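Local structure of SLH domain-containing protein (4OJU) at residues Y14-W19 with A24-Y29; S92-S97 with L106-C111. The protein is of unknown function, but this part of it carries leucine-rich repeats of the BspA type, probably for protein binding, and it binds magnesium ions. All coordinates share one frame; numbering follows the deposited sequence.

Overall arrangement
Interaction 1 is complete in the chain before the first residue of interaction 2. Their centres are about 18 Å apart, on opposite sides of the centre of the chain, and their nearest atoms stay about 11 Å from each other, so they do not touch. One mixed sheet relates them: strand 24-29 of interaction 1 runs parallel to strand 52-58, which leads through 79-80 to 102-103, just before the loop 106-111. The other half of interaction 2, strand 93-95, lies in a separate parallel sheet beside 70-72. Interaction 1 is thus the hydrogen-bonded N-terminal hairpin, which probably caps the N-terminal side of the leucine-rich repeat region, and interaction 2 is apolar side-chain contact inside that region.

Interaction 1: Y14-W19 with A24-Y29; sequences YTFEIW and ATLTRY
Thr15 and Glu17 carry the backbone pairing with the antiparallel strand 24-29. Glu17 N to Thr25 O (2.9 Å) and Thr25 N to Glu17 O (2.8 Å) form a reciprocal pair. At Thr15 the pattern changes. Its N reaches Arg28 O, but its O takes Thr27 N at 2.9 Å. The same Thr15 O also receives a weak bond from Arg28 N, at 3.5 Å. Two residues facing one define a classic beta bulge.

Among the polar side chains, Trp19 NE1 donates to Thr25 OG1 at 2.8 Å, with an N-H...O angle of 147°. With CG anti to its own carbonyl carbon (chi1 -58°), the indole turns back toward strand 24-29; the hydroxyl sits at its NE1 edge, somewhat out of the ring plane, while Glu17 CB lies over one face. Cutting the indole back to an alanine would probably leave Thr25 OG1 without this N-H donor and open a gap beside Glu17 CB. One water links Thr15 OG1 to Arg28 O; Gln10 also bonds that hydroxyl, and Asp30 forms a salt bridge with Arg28.

Apolar contacts take the other face, that of Tyr14, Phe16 and Ile18. Tyr14 CE1 meets the edge of the Tyr29 ring at CD1, 3.5 Å away, the planes inclined at 54°. Phe16 CD1 lies 3.7 Å from Leu26 CA, and Ile18 packs on Ala24.

The two strands form a beta hairpin, flanked by strand 5-11 beside 14-19 and by the parallel strand 52-58 beside 24-29. Val45 of strand 44-46 covers Phe16, Ile18 and Ala24, while Phe63 stacks on Tyr29.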
loop_
_atom_site.group_PDB
_atom_site.type_symbol
_atom_site.label_atom_id
_atom_site.label_comp_id
_atom_site.label_asym_id
_atom_site.label_seq_id
_atom_site.Cartn_x
_atom_site.Cartn_y
_atom_site.Cartn_z
ATOM N N TYR A 14 22.555 20.467 -11.261
ATOM C CA TYR A 14 23.054 19.119 -10.987
ATOM C C TYR A 14 24.431 19.073 -10.366
ATOM O O TYR A 14 25.366 19.714 -10.867
ATOM C CB TYR A 14 23.120 18.317 -12.297
ATOM C CG TYR A 14 21.817 18.255 -13.043
ATOM C CD1 TYR A 14 20.763 17.474 -12.579
ATOM C CD2 TYR A 14 21.630 18.979 -14.219
ATOM C CE1 TYR A 14 19.552 17.413 -13.265
ATOM C CE2 TYR A 14 20.420 18.935 -14.904
ATOM C CZ TYR A 14 19.390 18.138 -14.428
ATOM O OH TYR A 14 18.190 18.087 -15.077
ATOM N N THR A 15 24.572 18.259 -9.315
ATOM C CA THR A 15 25.880 17.959 -8.727
ATOM C C THR A 15 26.238 16.542 -9.132
ATOM O O THR A 15 25.425 15.650 -8.944
ATOM C CB THR A 15 25.908 18.097 -7.190
ATOM O OG1 THR A 15 25.349 19.342 -6.802
ATOM C CG2 THR A 15 27.322 17.920 -6.620
ATOM N N PHE A 16 27.454 16.332 -9.640
ATOM C CA PHE A 16 27.922 15.003 -9.994
ATOM C C PHE A 16 29.182 14.659 -9.277
ATOM O O PHE A 16 30.067 15.522 -9.129
ATOM C CB PHE A 16 28.215 14.888 -11.501
ATOM C CG PHE A 16 27.053 15.131 -12.406
ATOM C CD1 PHE A 16 26.185 14.095 -12.749
ATOM C CD2 PHE A 16 26.815 16.396 -12.924
ATOM C CE1 PHE A 16 25.087 14.332 -13.581
ATOM C CE2 PHE A 16 25.742 16.622 -13.769
ATOM C CZ PHE A 16 24.876 15.593 -14.091
ATOM N N GLU A 17 29.308 13.376 -8.900
ATOM C CA GLU A 17 30.564 12.870 -8.379
ATOM C C GLU A 17 31.123 11.957 -9.445
ATOM O O GLU A 17 30.405 11.069 -9.934
ATOM C CB GLU A 17 30.396 12.151 -7.044
ATOM C CG GLU A 17 30.252 13.127 -5.896
ATOM C CD GLU A 17 30.013 12.499 -4.543
ATOM O OE1 GLU A 17 29.665 11.298 -4.493
ATOM O OE2 GLU A 17 30.144 13.219 -3.529
ATOM N N ILE A 18 32.344 12.235 -9.883
ATOM C CA ILE A 18 33.043 11.423 -10.875
ATOM C C ILE A 18 33.948 10.498 -10.085
ATOM O O ILE A 18 34.772 10.984 -9.311
ATOM C CB ILE A 18 33.816 12.306 -11.904
ATOM C CG1 ILE A 18 32.827 13.160 -12.731
ATOM C CG2 ILE A 18 34.717 11.460 -12.809
ATOM C CD1 ILE A 18 33.497 14.365 -13.412
ATOM N N TRP A 19 33.799 9.181 -10.300
ATOM C CA TRP A 19 34.528 8.118 -9.614
ATOM C C TRP A 19 35.772 7.720 -10.372
ATOM O O TRP A 19 35.821 7.896 -11.583
ATOM C CB TRP A 19 33.598 6.908 -9.482
ATOM C CG TRP A 19 32.343 7.234 -8.745
ATOM C CD1 TRP A 19 31.142 7.598 -9.278
ATOM C CD2 TRP A 19 32.179 7.249 -7.330
ATOM N NE1 TRP A 19 30.248 7.865 -8.272
ATOM C CE2 TRP A 19 30.861 7.666 -7.065
ATOM C CE3 TRP A 19 33.021 6.940 -6.253
ATOM C CZ2 TRP A 19 30.354 7.765 -5.764
ATOM C CZ3 TRP A 19 32.508 7.011 -4.959
ATOM C CH2 TRP A 19 31.193 7.431 -4.725
ATOM N N ALA A 24 30.100 8.606 -13.559
ATOM C CA ALA A 24 29.614 9.700 -12.746
ATOM C C ALA A 24 28.267 9.359 -12.116
ATOM O O ALA A 24 27.439 8.677 -12.725
ATOM C CB ALA A 24 29.490 10.958 -13.582
ATOM N N THR A 25 28.068 9.824 -10.888
ATOM C CA THR A 25 26.803 9.675 -10.178
ATOM C C THR A 25 26.202 11.047 -10.006
ATOM O O THR A 25 26.914 11.969 -9.569
ATOM C CB THR A 25 27.029 9.003 -8.791
ATOM O OG1 THR A 25 27.507 7.685 -8.999
ATOM C CG2 THR A 25 25.750 8.957 -7.912
ATOM N N LEU A 26 24.898 11.181 -10.328
ATOM C CA LEU A 26 24.149 12.416 -10.090
ATOM C C LEU A 26 23.801 12.383 -8.606
ATOM O O LEU A 26 22.973 11.564 -8.192
ATOM C CB LEU A 26 22.895 12.498 -10.992
ATOM C CG LEU A 26 22.186 13.870 -11.086
ATOM C CD1 LEU A 26 21.296 13.924 -12.285
ATOM C CD2 LEU A 26 21.335 14.179 -9.844
ATOM N N THR A 27 24.485 13.201 -7.793
ATOM C CA THR A 27 24.264 13.137 -6.338
ATOM C C THR A 27 23.211 14.083 -5.805
ATOM O O THR A 27 22.619 13.783 -4.763
ATOM C CB THR A 27 25.576 13.367 -5.581
ATOM O OG1 THR A 27 26.085 14.660 -5.906
ATOM C CG2 THR A 27 26.619 12.293 -5.871
ATOM N N ARG A 28 22.985 15.228 -6.478
ATOM C CA ARG A 28 22.006 16.200 -5.989
ATOM C C ARG A 28 21.435 17.090 -7.091
ATOM O O ARG A 28 22.156 17.507 -7.991
ATOM C CB ARG A 28 22.660 17.104 -4.914
ATOM C CG ARG A 28 21.633 17.882 -4.076
ATOM C CD ARG A 28 22.247 18.929 -3.151
ATOM N NE ARG A 28 22.282 20.302 -3.674
ATOM C CZ ARG A 28 23.394 21.012 -3.882
ATOM N NH1 ARG A 28 24.585 20.489 -3.620
ATOM N NH2 ARG A 28 23.321 22.246 -4.359
ATOM N N TYR A 29 20.136 17.420 -6.962
ATOM C CA TYR A 29 19.423 18.353 -7.815
ATOM C C TYR A 29 19.055 19.545 -6.944
ATOM O O TYR A 29 18.365 19.381 -5.936
ATOM C CB TYR A 29 18.189 17.714 -8.429
ATOM C CG TYR A 29 17.389 18.646 -9.310
ATOM C CD1 TYR A 29 17.760 18.874 -10.637
ATOM C CD2 TYR A 29 16.224 19.243 -8.844
ATOM C CE1 TYR A 29 16.974 19.652 -11.484
ATOM C CE2 TYR A 29 15.444 20.050 -9.671
ATOM C CZ TYR A 29 15.807 20.226 -11.000
ATOM O OH TYR A 29 15.017 20.974 -11.838
HETATM O O HOH W 1 22.948 20.486 -7.154
HETATM O O HOH W 2 27.458 15.357 -3.676
#

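Interaction 2: S92-S97 with L106-C111; sequences SDVKLS and LAFASC
The Phe108 ring meets Val94 at its outer end, obliquely. Beyond the two segments, the Phe85 ring meets it with the two planes nearly parallel, at about 5°. Both valine methyls take part: CG1 lies 3.8 Å from Phe108 CE1 and CG2 lies 3.9 Å from the same atom. Val94 CG1 is anti to the backbone N (chi1 178°), a rotation that turns both branches to the ring. Leu96, two residues on, adds a longer approach, CD2 to Phe108 CZ at 4.3 Å, which is less certain because the leucine has two conformers.

The contact is small, 106 Å² in all, and wholly apolar. Ile117 of strand 116-119 touches Val94, Leu96 and Phe108 alike. The loop carrying the ring is held by one internal backbone bond, Ala109 N to Leu106 O (3.1 Å), and by the Ser133 hydroxyl, which bonds Phe108 O and Cys111 N. Glu105 and Asp112, with side chains about 10 Å from that of Phe108, bind magnesium in a crystal structure of this protein, though not in this chain.

Val94 on strand 93-95 and Leu96 just past its end, both directed at an aromatic ring from loop 106-111, are consistent with the core of a BspA-type leucine-rich repeat.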
loop_
_atom_site.group_PDB
_atom_site.type_symbol
_atom_site.label_atom_id
_atom_site.label_comp_id
_atom_site.label_asym_id
_atom_site.label_seq_id
_atom_site.Cartn_x
_atom_site.Cartn_y
_atom_site.Cartn_z
ATOM N N SER A 92 4.941 13.903 -12.446
ATOM C CA SER A 92 3.921 13.103 -13.125
ATOM C C SER A 92 4.452 12.405 -14.374
ATOM O O SER A 92 3.784 11.514 -14.892
ATOM C CB SER A 92 2.728 13.976 -13.504
ATOM O OG SER A 92 3.121 15.028 -14.370
ATOM N N ASP A 93 5.626 12.813 -14.881
ATOM C CA ASP A 93 6.124 12.263 -16.144
ATOM C C ASP A 93 7.556 11.792 -15.996
ATOM O O ASP A 93 8.466 12.597 -15.831
ATOM C CB ASP A 93 6.001 13.337 -17.248
ATOM C CG ASP A 93 6.444 12.950 -18.655
ATOM O OD1 ASP A 93 6.502 11.729 -18.954
ATOM O OD2 ASP A 93 6.679 13.868 -19.477
ATOM N N VAL A 94 7.746 10.481 -16.048
ATOM C CA VAL A 94 9.061 9.882 -15.890
ATOM C C VAL A 94 9.421 9.152 -17.182
ATOM O O VAL A 94 8.702 8.240 -17.588
ATOM C CB VAL A 94 9.129 8.947 -14.646
ATOM C CG1 VAL A 94 10.502 8.290 -14.534
ATOM C CG2 VAL A 94 8.803 9.703 -13.362
ATOM N N LYS A 95 10.516 9.572 -17.831
ATOM C CA LYS A 95 11.025 8.872 -19.004
ATOM C C LYS A 95 12.280 8.116 -18.565
ATOM O O LYS A 95 13.297 8.736 -18.213
ATOM C CB LYS A 95 11.285 9.822 -20.176
ATOM C CG LYS A 95 11.906 9.154 -21.422
ATOM C CD LYS A 95 11.013 8.097 -22.091
ATOM N N LEU A 96 12.168 6.798 -18.637
ATOM C CA LEU A 96 13.242 5.869 -18.401
ATOM C C LEU A 96 13.691 5.408 -19.767
ATOM O O LEU A 96 12.897 5.372 -20.724
ATOM C CB LEU A 96 12.827 4.710 -17.482
ATOM C CG LEU A 96 12.218 5.069 -16.112
ATOM C CD1 LEU A 96 11.822 3.814 -15.348
ATOM C CD2 LEU A 96 13.195 5.869 -15.269
ATOM N N SER A 97 14.977 5.146 -19.895
ATOM C CA SER A 97 15.557 4.784 -21.166
ATOM C C SER A 97 16.100 3.381 -21.128
ATOM O O SER A 97 16.478 2.873 -20.073
ATOM C CB SER A 97 16.668 5.770 -21.535
ATOM O OG SER A 97 16.181 7.091 -21.724
ATOM N N LEU A 106 12.299 2.259 -2.963
ATOM C CA LEU A 106 11.578 3.502 -2.760
ATOM C C LEU A 106 12.037 4.648 -3.691
ATOM O O LEU A 106 11.842 5.822 -3.355
ATOM C CB LEU A 106 11.735 3.920 -1.280
ATOM C CG LEU A 106 11.319 2.910 -0.212
ATOM C CD1 LEU A 106 11.754 3.387 1.184
ATOM C CD2 LEU A 106 9.835 2.717 -0.246
ATOM N N ALA A 107 12.619 4.334 -4.850
ATOM C CA ALA A 107 13.141 5.345 -5.793
ATOM C C ALA A 107 12.049 6.331 -6.249
ATOM O O ALA A 107 12.342 7.500 -6.458
ATOM C CB ALA A 107 13.763 4.663 -7.004
ATOM N N PHE A 108 10.788 5.874 -6.350
ATOM C CA PHE A 108 9.679 6.758 -6.735
ATOM C C PHE A 108 8.617 6.700 -5.640
ATOM O O PHE A 108 7.417 6.656 -5.923
ATOM C CB PHE A 108 9.100 6.343 -8.118
ATOM C CG PHE A 108 10.090 6.540 -9.240
ATOM C CD1 PHE A 108 10.253 7.787 -9.832
ATOM C CD2 PHE A 108 10.895 5.489 -9.670
ATOM C CE1 PHE A 108 11.184 7.973 -10.859
ATOM C CE2 PHE A 108 11.840 5.681 -10.688
ATOM C CZ PHE A 108 11.994 6.928 -11.253
ATOM N N ALA A 109 9.058 6.676 -4.381
ATOM C CA ALA A 109 8.145 6.549 -3.246
ATOM C C ALA A 109 7.419 7.839 -2.909
ATOM O O ALA A 109 7.987 8.926 -3.022
ATOM C CB ALA A 109 8.896 6.063 -2.016
ATOM N N SER A 110 6.158 7.712 -2.462
ATOM C CA SER A 110 5.318 8.847 -2.046
ATOM C C SER A 110 5.326 10.023 -3.077
ATOM O O SER A 110 5.522 11.189 -2.704
ATOM C CB SER A 110 5.771 9.332 -0.665
ATOM O OG SER A 110 4.952 10.351 -0.118
ATOM N N CYS A 111 5.158 9.687 -4.371
ATOM C CA CYS A 111 5.042 10.617 -5.507
ATOM C C CYS A 111 3.582 10.573 -5.884
ATOM O O CYS A 111 3.177 9.781 -6.736
ATOM C CB CYS A 111 5.943 10.184 -6.668
ATOM S SG CYS A 111 7.704 10.420 -6.357
#